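Local coordinates for protein interleukin-2 receptor subunit beta (Mus musculus, PDB 6DG5) that binds interleukin-2 with its extracellular domains and, as a membrane receptor subunit, probably transduces the cytokine's mitogenic signal and takes part in interleukin-15 responses, at residues Tyr135-Leu140 / Lys162-Trp167; Val183-Gln188 / Thr194-Ser199; Glu143-Arg146 / Ser152-Asp155; Cys48-Val53 / Trp58-Ile63. One frame throughout, in Å; residues are numbered along the deposited sequence.

Interaction 1. Residues Tyr135-Leu140 / Lys162-Trp167; sequences YIEPYL and KQRQQW. With NAG (2-acetamido-2-deoxy-beta-D-glucopyranose), chain D.
The guanidinium of Arg-164 has Leu-140 CD1 over the centre of one face, 3.6 Å above the plane, and Glu-137 OE2 at its edge. Further along, the Trp-167 indole carries C3 of an N-acetylglucosamine over the centre of one face, 3.5 Å above the plane, and Gln-165 NE2 over the opposite face, toward the rim. Glu-137 lies in the turn before strand 140-148 of the fibronectin type-III domain, in a short 3-10 segment (137-138), and Leu-140 opens that strand; Arg-164 lies in the loop after strand 157-161. Glu-137 OE2 receives NH1 of Arg-164 at 3.0 Å in a nearly straight salt bridge (170° at the hydrogen), through the lone pair that faces away from the other oxygen. Carboxylate and guanidinium planes stand almost perpendicular (89°). Leu-140 and the arginine run side by side in the same direction, with Leu-140 CB 3.6 Å from Arg-164 CG, and the bend at chi2 (-99°) lays the guanidinium over the leucine methyl. Lys-162 NZ forms a salt bridge with another protein chain. A second bond fixes the guanidinium's rotation: Arg-164 NE donates to Gln-166 OE1 at 2.8 Å, from above that amide's carbonyl plane.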
# COMPACT_ATOMS: atom_id res chain seq x y z
N TYR B 135 2.69 7.02 -0.50
CA TYR B 135 3.23 6.27 0.63
C TYR B 135 2.13 5.60 1.44
O TYR B 135 2.31 4.49 1.95
CB TYR B 135 4.04 7.21 1.53
CG TYR B 135 5.36 7.69 0.96
CD1 TYR B 135 6.15 6.85 0.20
CD2 TYR B 135 5.81 8.98 1.20
CE1 TYR B 135 7.36 7.28 -0.32
CE2 TYR B 135 7.01 9.42 0.69
CZ TYR B 135 7.78 8.57 -0.07
OH TYR B 135 8.98 9.02 -0.58
N ILE B 136 0.98 6.26 1.58
CA ILE B 136 -0.10 5.79 2.43
C ILE B 136 -1.38 5.51 1.66
O ILE B 136 -2.37 5.10 2.27
CB ILE B 136 -0.39 6.79 3.57
CG1 ILE B 136 -0.81 8.14 2.99
CG2 ILE B 136 0.84 6.95 4.46
CD1 ILE B 136 -1.53 9.02 3.98
N GLU B 137 -1.40 5.73 0.35
CA GLU B 137 -2.63 5.57 -0.41
C GLU B 137 -3.27 4.19 -0.30
O GLU B 137 -4.50 4.12 -0.20
CB GLU B 137 -2.39 5.93 -1.88
CG GLU B 137 -3.68 6.11 -2.67
CD GLU B 137 -3.47 6.03 -4.17
OE1 GLU B 137 -2.50 6.63 -4.68
OE2 GLU B 137 -4.27 5.35 -4.84
N PRO B 138 -2.53 3.07 -0.32
CA PRO B 138 -3.20 1.77 -0.21
C PRO B 138 -3.84 1.51 1.14
O PRO B 138 -4.69 0.62 1.24
CB PRO B 138 -2.07 0.76 -0.49
CG PRO B 138 -0.82 1.50 -0.15
CD PRO B 138 -1.08 2.91 -0.58
N TYR B 139 -3.47 2.27 2.17
CA TYR B 139 -4.00 2.06 3.52
C TYR B 139 -5.16 2.99 3.84
O TYR B 139 -5.42 3.25 5.02
CB TYR B 139 -2.88 2.24 4.55
CG TYR B 139 -1.80 1.19 4.47
CD1 TYR B 139 -1.93 -0.01 5.14
CD2 TYR B 139 -0.65 1.41 3.72
CE1 TYR B 139 -0.94 -0.98 5.07
CE2 TYR B 139 0.35 0.45 3.64
CZ TYR B 139 0.19 -0.74 4.32
OH TYR B 139 1.17 -1.71 4.25
N LEU B 140 -5.87 3.48 2.83
CA LEU B 140 -6.95 4.42 3.07
C LEU B 140 -8.11 3.75 3.79
O LEU B 140 -8.42 2.58 3.56
CB LEU B 140 -7.44 5.03 1.75
CG LEU B 140 -6.54 6.10 1.14
CD1 LEU B 140 -7.05 6.51 -0.23
CD2 LEU B 140 -6.44 7.30 2.06
N LYS B 162 -13.58 -0.02 6.32
CA LYS B 162 -12.20 -0.36 6.64
C LYS B 162 -11.38 -0.73 5.42
O LYS B 162 -10.36 -1.42 5.54
CB LYS B 162 -12.16 -1.49 7.68
CG LYS B 162 -12.85 -1.14 8.98
CD LYS B 162 -12.66 -2.22 10.04
CE LYS B 162 -13.49 -1.93 11.28
NZ LYS B 162 -14.95 -2.01 11.00
N GLN B 163 -11.80 -0.29 4.24
CA GLN B 163 -11.06 -0.47 3.00
C GLN B 163 -11.17 0.83 2.21
O GLN B 163 -11.80 1.79 2.64
CB GLN B 163 -11.59 -1.67 2.20
CG GLN B 163 -13.07 -1.59 1.86
CD GLN B 163 -13.97 -2.06 2.99
OE1 GLN B 163 -13.50 -2.62 3.97
NE2 GLN B 163 -15.27 -1.81 2.85
N ARG B 164 -10.55 0.84 1.03
CA ARG B 164 -10.61 2.01 0.14
C ARG B 164 -11.77 1.80 -0.82
O ARG B 164 -11.63 1.11 -1.83
CB ARG B 164 -9.28 2.20 -0.59
CG ARG B 164 -9.06 3.61 -1.12
CD ARG B 164 -9.40 3.73 -2.60
NE ARG B 164 -9.12 5.07 -3.10
CZ ARG B 164 -7.93 5.47 -3.55
NH1 ARG B 164 -6.91 4.63 -3.56
NH2 ARG B 164 -7.77 6.71 -3.99
N GLN B 165 -12.92 2.39 -0.50
CA GLN B 165 -14.14 2.22 -1.28
C GLN B 165 -14.57 3.50 -1.97
O GLN B 165 -14.85 3.48 -3.18
CB GLN B 165 -15.26 1.70 -0.37
CG GLN B 165 -16.32 0.87 -1.08
CD GLN B 165 -17.18 0.07 -0.12
OE1 GLN B 165 -16.68 -0.74 0.66
NE2 GLN B 165 -18.49 0.31 -0.17
N GLN B 166 -14.64 4.61 -1.24
CA GLN B 166 -15.03 5.92 -1.80
C GLN B 166 -16.45 5.91 -2.35
O GLN B 166 -16.76 6.61 -3.31
CB GLN B 166 -14.03 6.39 -2.87
CG GLN B 166 -12.72 6.89 -2.29
CD GLN B 166 -11.82 7.53 -3.33
OE1 GLN B 166 -11.12 6.84 -4.07
NE2 GLN B 166 -11.84 8.85 -3.38
N TRP B 167 -17.32 5.11 -1.73
CA TRP B 167 -18.76 5.12 -1.98
C TRP B 167 -19.43 4.20 -0.96
O TRP B 167 -18.80 3.26 -0.46
CB TRP B 167 -19.11 4.67 -3.40
CG TRP B 167 -18.66 3.29 -3.75
CD1 TRP B 167 -17.52 2.94 -4.42
CD2 TRP B 167 -19.34 2.06 -3.47
NE1 TRP B 167 -17.44 1.58 -4.55
CE2 TRP B 167 -18.55 1.01 -3.98
CE3 TRP B 167 -20.54 1.74 -2.82
CZ2 TRP B 167 -18.92 -0.33 -3.87
CZ3 TRP B 167 -20.90 0.41 -2.71
CH2 TRP B 167 -20.09 -0.61 -3.23
C1 NAG D . -22.03 2.81 -6.03
C2 NAG D . -22.07 1.37 -6.54
C3 NAG D . -20.66 0.87 -6.88
C4 NAG D . -19.93 1.85 -7.79
C5 NAG D . -19.99 3.25 -7.20
C6 NAG D . -19.39 4.31 -8.10
C7 NAG D . -23.41 -0.59 -5.90
C8 NAG D . -23.99 -1.38 -4.76
N2 NAG D . -22.70 0.49 -5.57
O3 NAG D . -20.76 -0.40 -7.51
O4 NAG D . -18.56 1.47 -7.91
O5 NAG D . -21.36 3.63 -6.98
O6 NAG D . -20.07 4.39 -9.34
O7 NAG D . -23.58 -0.92 -7.07

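Interaction 2. Residues Val183-Gln188 / Thr194-Ser199; sequences VRVKAQ and TWSPWS. With MAN (alpha-D-mannopyranose), chain E; FUC (alpha-L-fucopyranose), chain C.
The WSXWS motif of the type I cytokine receptors, here Trp-195 to Ser-199 with proline in the middle, runs beside strand residues Val-183 to Lys-186, in the opposite sense, and builds the tryptophan-arginine ladder of this family. Arg-184 is the rung between the two indoles. Its guanidinium lies flat on Trp-195, centres 3.9 Å apart and planes 7° apart, a cation-pi stack, while Trp-198 covers the other face and also receives Arg-184 CD, 3.5 Å from the centroid of its six-membered ring. The chain reaches this slot because CG sits between the backbone N and carbonyl carbon (chi1 56°) and then runs extended to NE. On the far face of Trp-195 lies Lys-186, whose CD is 3.6 Å from the five-membered ring centroid (CH-pi) and whose NZ is 4.5 Å from the six-membered one (cation-pi). The serines supply the polar stitching: Val-185 N gives a hydrogen bond to Ser-196 OG and Val-183 N one to Ser-199 OG, both 2.8 Å, and Ser-196 N and Ser-199 N donate back to Val-185 O and Val-183 O. Mannose O4 donates to Trp-198 O at 2.7 Å. Strand 140-148 flanks strand 178-187 on its other edge and sends Glu-143 into a salt bridge with Arg-184 NH2, while Leu-113 of strand 111-118 packs against Val-183 and Ser-199.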
# COMPACT_ATOMS: atom_id res chain seq x y z
N VAL B 183 -18.31 12.40 5.62
CA VAL B 183 -17.32 11.33 5.49
C VAL B 183 -15.96 11.87 5.91
O VAL B 183 -15.70 13.07 5.85
CB VAL B 183 -17.27 10.77 4.05
CG1 VAL B 183 -16.64 9.39 4.03
CG2 VAL B 183 -18.66 10.74 3.43
N ARG B 184 -15.09 10.96 6.37
CA ARG B 184 -13.73 11.31 6.73
C ARG B 184 -12.81 10.14 6.41
O ARG B 184 -13.26 9.01 6.20
CB ARG B 184 -13.61 11.71 8.20
CG ARG B 184 -14.11 10.66 9.18
CD ARG B 184 -14.00 11.18 10.60
NE ARG B 184 -14.25 10.14 11.60
CZ ARG B 184 -14.09 10.32 12.91
NH1 ARG B 184 -13.67 11.49 13.37
NH2 ARG B 184 -14.33 9.32 13.75
N VAL B 185 -11.50 10.42 6.38
CA VAL B 185 -10.51 9.49 5.84
C VAL B 185 -9.31 9.39 6.77
O VAL B 185 -9.00 10.33 7.52
CB VAL B 185 -10.08 9.94 4.41
CG1 VAL B 185 -9.37 11.28 4.45
CG2 VAL B 185 -9.21 8.88 3.74
N LYS B 186 -8.64 8.24 6.73
CA LYS B 186 -7.47 7.97 7.57
C LYS B 186 -6.66 6.86 6.93
O LYS B 186 -7.17 6.09 6.10
CB LYS B 186 -7.89 7.59 9.00
CG LYS B 186 -6.78 7.66 10.04
CD LYS B 186 -7.34 7.45 11.44
CE LYS B 186 -7.17 6.01 11.91
NZ LYS B 186 -7.54 5.01 10.87
N ALA B 187 -5.38 6.78 7.31
CA ALA B 187 -4.47 5.73 6.85
C ALA B 187 -3.87 5.04 8.08
O ALA B 187 -3.09 5.65 8.81
CB ALA B 187 -3.38 6.30 5.95
N GLN B 188 -4.23 3.77 8.28
CA GLN B 188 -3.88 3.06 9.51
C GLN B 188 -2.67 2.14 9.29
O GLN B 188 -2.72 0.92 9.50
CB GLN B 188 -5.10 2.31 10.06
CG GLN B 188 -5.60 1.10 9.26
CD GLN B 188 -6.06 1.44 7.86
OE1 GLN B 188 -6.51 2.55 7.59
NE2 GLN B 188 -5.93 0.48 6.95
N THR B 194 -4.23 10.74 13.14
CA THR B 194 -5.60 11.02 13.55
C THR B 194 -6.52 11.11 12.34
O THR B 194 -6.08 11.16 11.19
CB THR B 194 -5.67 12.32 14.36
OG1 THR B 194 -5.05 13.37 13.62
CG2 THR B 194 -4.95 12.14 15.69
N TRP B 195 -7.82 11.13 12.62
CA TRP B 195 -8.82 11.20 11.56
C TRP B 195 -8.83 12.57 10.89
O TRP B 195 -8.50 13.59 11.50
CB TRP B 195 -10.21 10.90 12.12
CG TRP B 195 -10.53 9.45 12.23
CD1 TRP B 195 -10.52 8.69 13.37
CD2 TRP B 195 -10.92 8.57 11.17
NE1 TRP B 195 -10.87 7.39 13.07
CE2 TRP B 195 -11.12 7.29 11.73
CE3 TRP B 195 -11.11 8.74 9.79
CZ2 TRP B 195 -11.51 6.20 10.96
CZ3 TRP B 195 -11.49 7.65 9.04
CH2 TRP B 195 -11.69 6.39 9.62
N SER B 196 -9.20 12.58 9.62
CA SER B 196 -9.39 13.82 8.90
C SER B 196 -10.70 14.47 9.31
O SER B 196 -11.61 13.79 9.80
CB SER B 196 -9.38 13.57 7.39
OG SER B 196 -10.64 13.07 6.96
N PRO B 197 -10.83 15.78 9.14
CA PRO B 197 -12.10 16.45 9.46
C PRO B 197 -13.23 15.91 8.59
O PRO B 197 -13.02 15.37 7.50
CB PRO B 197 -11.82 17.92 9.16
CG PRO B 197 -10.35 18.05 9.29
CD PRO B 197 -9.79 16.76 8.78
N TRP B 198 -14.45 16.07 9.09
CA TRP B 198 -15.62 15.61 8.37
C TRP B 198 -15.81 16.41 7.09
O TRP B 198 -15.53 17.61 7.04
CB TRP B 198 -16.86 15.71 9.24
CG TRP B 198 -16.90 14.73 10.36
CD1 TRP B 198 -16.66 14.98 11.68
CD2 TRP B 198 -17.19 13.33 10.27
NE1 TRP B 198 -16.79 13.83 12.42
CE2 TRP B 198 -17.11 12.80 11.57
CE3 TRP B 198 -17.51 12.48 9.21
CZ2 TRP B 198 -17.34 11.45 11.84
CZ3 TRP B 198 -17.74 11.14 9.48
CH2 TRP B 198 -17.65 10.64 10.78
N SER B 199 -16.27 15.73 6.04
CA SER B 199 -16.52 16.38 4.77
C SER B 199 -17.67 17.37 4.89
O SER B 199 -18.46 17.33 5.83
CB SER B 199 -16.84 15.34 3.70
OG SER B 199 -18.03 14.64 4.01
C1 MAN E . -16.98 23.62 6.78
C2 MAN E . -18.27 22.96 7.35
C3 MAN E . -17.91 21.76 8.21
C4 MAN E . -17.02 20.77 7.43
C5 MAN E . -15.76 21.49 6.92
C6 MAN E . -14.90 20.60 6.04
O2 MAN E . -19.10 22.45 6.30
O3 MAN E . -19.07 21.09 8.70
O4 MAN E . -16.63 19.70 8.28
O5 MAN E . -16.14 22.66 6.13
O6 MAN E . -13.68 21.27 5.78
C1 FUC C . -5.48 21.40 7.69
C2 FUC C . -5.05 19.94 7.37
C3 FUC C . -6.15 18.93 7.69
C4 FUC C . -7.55 19.59 7.77
C5 FUC C . -7.53 20.72 8.83
C6 FUC C . -8.63 21.75 8.63
O2 FUC C . -3.84 19.58 8.03
O3 FUC C . -6.20 17.94 6.67
O4 FUC C . -7.98 20.08 6.51
O5 FUC C . -6.28 21.44 8.87
O HOH W 1 -6.45 11.28 8.18

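Interaction 3. Residues Glu143-Arg146 / Ser152-Asp155; sequences EARR and SWED
Arg-145 leaves its strand toward Trp-153, and nearly every atom of its side chain beyond CB meets that residue. At CB the chain takes the position in which CG lies between the backbone N and the carbonyl carbon (chi1 57°); from there it is fully extended, crossing the tryptophan at about a right angle. CG comes first, 3.7 Å from Trp-153 CE3. CD stands 3.6 Å from the same carbon, and NE approaches it to 3.4 Å, so this part of the arginine runs along the CE3 rim of the indole, beside the six-membered ring and not over its centre. CZ then reaches the other end of the tryptophan side chain, 3.5 Å from Trp-153 CB, which lies over the centre of the guanidinium face. Guanidinium and indole planes are 19° apart, close to parallel but shifted along each other.

Arg-145 and Trp-153 extend the tryptophan-arginine ladder of the cytokine-receptor fibronectin type-III domain: the opposite face of the guanidinium makes a cation-pi contact with Trp-198 of the WSXWS motif, and beyond Trp-153 the series continues with Arg-147. The contact thus ties strand 140-148 to the loop that follows it. In that loop Ser-152 OG accepts the backbone N of Glu-154 at 3.1 Å, an ST turn just where Trp-153 projects.

At the tip, NH2 donates to Gln-182 OE1 on the adjoining strand 178-187. The carboxylate of Glu-154 is poorly ordered, its OE2 4.4 Å from Arg-145 NH1, beyond a salt bridge. Back at the strand, Arg-145 O meets the indole edge in its plane, 3.4 Å from Trp-153 CZ3.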
# COMPACT_ATOMS: atom_id res chain seq x y z
N GLU B 143 -14.79 6.67 7.17
CA GLU B 143 -15.86 6.62 8.15
C GLU B 143 -16.88 7.69 7.78
O GLU B 143 -16.53 8.86 7.63
CB GLU B 143 -15.33 6.86 9.57
CG GLU B 143 -15.48 5.68 10.51
CD GLU B 143 -15.18 6.05 11.95
OE1 GLU B 143 -15.13 7.26 12.26
OE2 GLU B 143 -14.99 5.12 12.78
N ALA B 144 -18.14 7.28 7.63
CA ALA B 144 -19.23 8.19 7.32
C ALA B 144 -20.27 8.14 8.43
O ALA B 144 -20.41 7.13 9.13
CB ALA B 144 -19.87 7.85 5.97
N ARG B 145 -21.01 9.23 8.59
CA ARG B 145 -22.11 9.28 9.55
C ARG B 145 -23.35 9.85 8.88
O ARG B 145 -23.30 10.89 8.22
CB ARG B 145 -21.74 10.10 10.79
CG ARG B 145 -21.30 11.54 10.56
CD ARG B 145 -20.97 12.19 11.89
NE ARG B 145 -20.56 13.59 11.76
CZ ARG B 145 -20.23 14.36 12.79
NH1 ARG B 145 -20.25 13.87 14.02
NH2 ARG B 145 -19.87 15.62 12.59
N ARG B 146 -24.47 9.15 9.06
CA ARG B 146 -25.76 9.52 8.49
C ARG B 146 -26.67 10.03 9.59
O ARG B 146 -26.87 9.35 10.60
CB ARG B 146 -26.39 8.31 7.79
CG ARG B 146 -27.79 8.56 7.24
CD ARG B 146 -28.60 7.27 7.17
NE ARG B 146 -29.08 6.85 8.49
CZ ARG B 146 -28.55 5.88 9.22
NH1 ARG B 146 -27.50 5.20 8.76
NH2 ARG B 146 -29.06 5.57 10.40
N SER B 152 -29.08 15.51 15.58
CA SER B 152 -27.72 15.91 15.90
C SER B 152 -26.71 14.99 15.22
O SER B 152 -27.00 13.83 14.91
CB SER B 152 -27.50 15.91 17.41
OG SER B 152 -26.13 16.13 17.72
N TRP B 153 -25.50 15.53 15.01
CA TRP B 153 -24.42 14.73 14.45
C TRP B 153 -23.86 13.75 15.47
O TRP B 153 -23.35 12.69 15.08
CB TRP B 153 -23.30 15.63 13.93
CG TRP B 153 -23.58 16.24 12.59
CD1 TRP B 153 -23.69 17.57 12.29
CD2 TRP B 153 -23.79 15.54 11.35
NE1 TRP B 153 -23.95 17.74 10.95
CE2 TRP B 153 -24.02 16.51 10.35
CE3 TRP B 153 -23.80 14.19 11.00
CZ2 TRP B 153 -24.26 16.16 9.02
CZ3 TRP B 153 -24.04 13.85 9.68
CH2 TRP B 153 -24.26 14.83 8.71
N GLU B 154 -23.95 14.07 16.76
CA GLU B 154 -23.56 13.11 17.79
C GLU B 154 -24.60 12.01 17.93
O GLU B 154 -24.26 10.90 18.35
CB GLU B 154 -23.35 13.83 19.12
CG GLU B 154 -22.67 15.19 19.01
CD GLU B 154 -21.28 15.11 18.41
OE1 GLU B 154 -20.60 14.07 18.60
OE2 GLU B 154 -20.86 16.08 17.75
N ASP B 155 -25.85 12.30 17.58
CA ASP B 155 -26.90 11.29 17.56
C ASP B 155 -26.78 10.39 16.34
O ASP B 155 -27.39 9.31 16.32
CB ASP B 155 -28.27 11.98 17.59
CG ASP B 155 -29.37 11.09 18.14
OD1 ASP B 155 -29.10 9.90 18.44
OD2 ASP B 155 -30.51 11.58 18.27

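Interaction 4. Residues Cys48-Val53 / Trp58-Ile63; sequences CELTLV and WACNLI. With NAG (2-acetamido-2-deoxy-beta-D-glucopyranose), chain F; NAG (2-acetamido-2-deoxy-beta-D-glucopyranose), chain G; MAN (alpha-D-mannopyranose), chain H.
Thr-51 and Ala-59 form an antiparallel hydrogen-bonded pair that joins the two arms of a beta hairpin. Thr-51 N donates to Ala-59 O at 2.9 Å and Ala-59 N returns a bond to Thr-51 O at 2.8 Å, the second with 166° at the hydrogen. Toward the open end the covalent tie takes over: Cys-48 SG and Cys-60 SG are 2.0 Å apart in a disulfide, with the first sulfur swung between its backbone N and carbonyl carbon (chi1 60°) to face the partner strand. Asn-61 looks away from the hairpin partner, and its ND2 donates to O7 of an N-acetylglucosamine at 3.0 Å, while the acetamido methyl of that sugar, C8, rests 3.6 Å from Ala-59 CB. Apolar packing fills in the rest. Leu-52 and Trp-58, a non-hydrogen-bonded pair, point to the opposite side of the sheet from Thr-51 and Ala-59, and Leu-52 CD1 sits over the indole face, 3.6 Å from the centroid of its six-membered ring. Leu-50 CD2 leans on Cys-60 CB at 3.7 Å. The short strands 51-53 and 58-63 diverge strongly from strict antiparallel, their directions 122° apart. Within the N-terminal domain, strand 33-39 pairs with strand 46-54 on the edge away from 57-63, and strand 17-23 flanks 57-63, with backbone hydrogen bonds between Trp-22 and Trp-58 and between Val-18 and Leu-62.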
# COMPACT_ATOMS: atom_id res chain seq x y z
N CYS B 48 6.28 30.74 9.28
CA CYS B 48 4.92 31.26 9.18
C CYS B 48 4.61 32.01 10.46
O CYS B 48 5.27 31.83 11.49
CB CYS B 48 3.90 30.14 8.95
SG CYS B 48 3.88 28.92 10.29
N GLU B 49 3.58 32.85 10.40
CA GLU B 49 3.15 33.64 11.55
C GLU B 49 1.89 33.04 12.17
O GLU B 49 0.95 32.68 11.45
CB GLU B 49 2.89 35.10 11.16
CG GLU B 49 2.50 35.99 12.34
CD GLU B 49 2.00 37.35 11.90
OE1 GLU B 49 1.69 37.52 10.70
OE2 GLU B 49 1.89 38.25 12.77
N LEU B 50 1.87 32.95 13.49
CA LEU B 50 0.72 32.40 14.19
C LEU B 50 -0.43 33.40 14.20
O LEU B 50 -0.23 34.60 14.41
CB LEU B 50 1.09 32.01 15.62
CG LEU B 50 1.95 30.75 15.79
CD1 LEU B 50 2.60 30.75 17.16
CD2 LEU B 50 1.10 29.51 15.61
N THR B 51 -1.65 32.90 13.98
CA THR B 51 -2.85 33.72 13.96
C THR B 51 -3.91 33.09 14.85
O THR B 51 -4.02 31.86 14.93
CB THR B 51 -3.39 33.88 12.53
OG1 THR B 51 -2.31 34.18 11.64
CG2 THR B 51 -4.41 35.01 12.47
N LEU B 52 -4.68 33.94 15.53
CA LEU B 52 -5.67 33.46 16.49
C LEU B 52 -6.89 32.88 15.77
O LEU B 52 -7.41 33.49 14.83
CB LEU B 52 -6.10 34.61 17.41
CG LEU B 52 -6.98 34.23 18.60
CD1 LEU B 52 -6.19 33.44 19.62
CD2 LEU B 52 -7.59 35.48 19.24
N VAL B 53 -7.33 31.71 16.22
CA VAL B 53 -8.51 31.05 15.68
C VAL B 53 -9.64 31.01 16.70
O VAL B 53 -10.78 31.38 16.40
CB VAL B 53 -8.17 29.63 15.18
CG1 VAL B 53 -9.33 29.05 14.39
CG2 VAL B 53 -6.90 29.65 14.35
N TRP B 58 -3.74 29.28 18.54
CA TRP B 58 -3.10 30.03 17.47
C TRP B 58 -2.58 29.06 16.42
O TRP B 58 -1.90 28.09 16.76
CB TRP B 58 -1.94 30.88 18.00
CG TRP B 58 -2.29 31.72 19.20
CD1 TRP B 58 -2.45 31.29 20.49
CD2 TRP B 58 -2.50 33.14 19.22
NE1 TRP B 58 -2.76 32.35 21.30
CE2 TRP B 58 -2.80 33.50 20.55
CE3 TRP B 58 -2.48 34.13 18.24
CZ2 TRP B 58 -3.06 34.81 20.93
CZ3 TRP B 58 -2.74 35.44 18.62
CH2 TRP B 58 -3.03 35.76 19.95
N ALA B 59 -2.90 29.32 15.16
CA ALA B 59 -2.60 28.39 14.08
C ALA B 59 -1.57 28.95 13.12
O ALA B 59 -1.37 30.17 13.02
CB ALA B 59 -3.88 28.02 13.31
N CYS B 60 -0.91 28.04 12.40
CA CYS B 60 0.14 28.36 11.45
C CYS B 60 0.11 27.32 10.34
O CYS B 60 -0.23 26.16 10.58
CB CYS B 60 1.52 28.36 12.13
SG CYS B 60 2.64 29.70 11.69
N ASN B 61 0.47 27.74 9.13
CA ASN B 61 0.44 26.87 7.97
C ASN B 61 1.78 26.91 7.26
O ASN B 61 2.13 27.92 6.63
CB ASN B 61 -0.70 27.26 7.02
CG ASN B 61 -2.06 26.90 7.57
OD1 ASN B 61 -2.19 25.96 8.36
ND2 ASN B 61 -3.08 27.63 7.15
N LEU B 62 2.54 25.82 7.36
CA LEU B 62 3.82 25.68 6.66
C LEU B 62 3.56 25.00 5.33
O LEU B 62 3.31 23.79 5.28
CB LEU B 62 4.80 24.89 7.52
CG LEU B 62 5.25 25.55 8.83
CD1 LEU B 62 5.58 24.49 9.87
CD2 LEU B 62 6.45 26.45 8.58
N ILE B 63 3.60 25.77 4.25
CA ILE B 63 3.43 25.23 2.90
C ILE B 63 4.81 24.83 2.39
O ILE B 63 5.64 25.69 2.09
CB ILE B 63 2.74 26.24 1.97
CG1 ILE B 63 1.31 26.50 2.42
CG2 ILE B 63 2.76 25.72 0.54
CD1 ILE B 63 1.16 27.73 3.30
C1 NAG F . -2.72 23.91 4.78
C2 NAG F . -3.72 24.47 3.76
C3 NAG F . -4.77 25.36 4.43
C4 NAG F . -5.38 24.69 5.66
C5 NAG F . -4.25 24.26 6.59
C6 NAG F . -4.71 23.56 7.84
C7 NAG F . -2.73 24.71 1.52
C8 NAG F . -2.01 25.64 0.58
N2 NAG F . -3.03 25.21 2.72
O3 NAG F . -5.79 25.68 3.50
O4 NAG F . -6.22 25.63 6.31
O5 NAG F . -3.41 23.34 5.88
O6 NAG F . -4.30 22.20 7.87
O7 NAG F . -3.04 23.57 1.20
C1 NAG G . -7.50 25.08 6.74
C2 NAG G . -7.99 25.98 7.88
C3 NAG G . -9.34 25.51 8.39
C4 NAG G . -10.33 25.34 7.24
C5 NAG G . -9.72 24.48 6.14
C6 NAG G . -10.59 24.36 4.91
C7 NAG G . -6.02 26.90 9.03
C8 NAG G . -5.12 26.78 10.22
N2 NAG G . -7.02 26.01 8.96
O3 NAG G . -9.85 26.45 9.33
O4 NAG G . -11.51 24.71 7.75
O5 NAG G . -8.48 25.04 5.71
O6 NAG G . -10.50 25.52 4.09
O7 NAG G . -5.86 27.77 8.18
C1 MAN H . -13.34 29.80 13.55
C2 MAN H . -13.03 28.68 14.58
C3 MAN H . -13.97 27.48 14.37
C4 MAN H . -15.44 27.93 14.30
C5 MAN H . -15.60 28.99 13.20
C6 MAN H . -17.01 29.53 13.11
O2 MAN H . -13.27 29.12 15.92
O3 MAN H . -13.81 26.50 15.38
O4 MAN H . -16.27 26.82 14.00
O5 MAN H . -14.73 30.11 13.49
O6 MAN H . -17.06 30.46 12.03

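In the fold
Reading from the N terminus, interaction 4 comes first: it closes the short turn between strands 46-54 and 57-63 in the N-terminal domain. The other three lie in the fibronectin type-III domain. Interaction 1 closes the long excursion from 135-140 to 162-167, and interaction 3 is nested inside it, closing the turn after strand 140-148. Interaction 2 follows in series, folding 194-199 back on strand 178-187; none of the contacts cross. Strands 140-148 and 178-187 are sheet neighbours, so interactions 2 and 3 meet directly, and Leu-140 CD2 touches Val-185 CG2 between interactions 1 and 2. Interaction 4 touches none, its centre about 22 Å from that of interaction 2 and about 30 Å from the others.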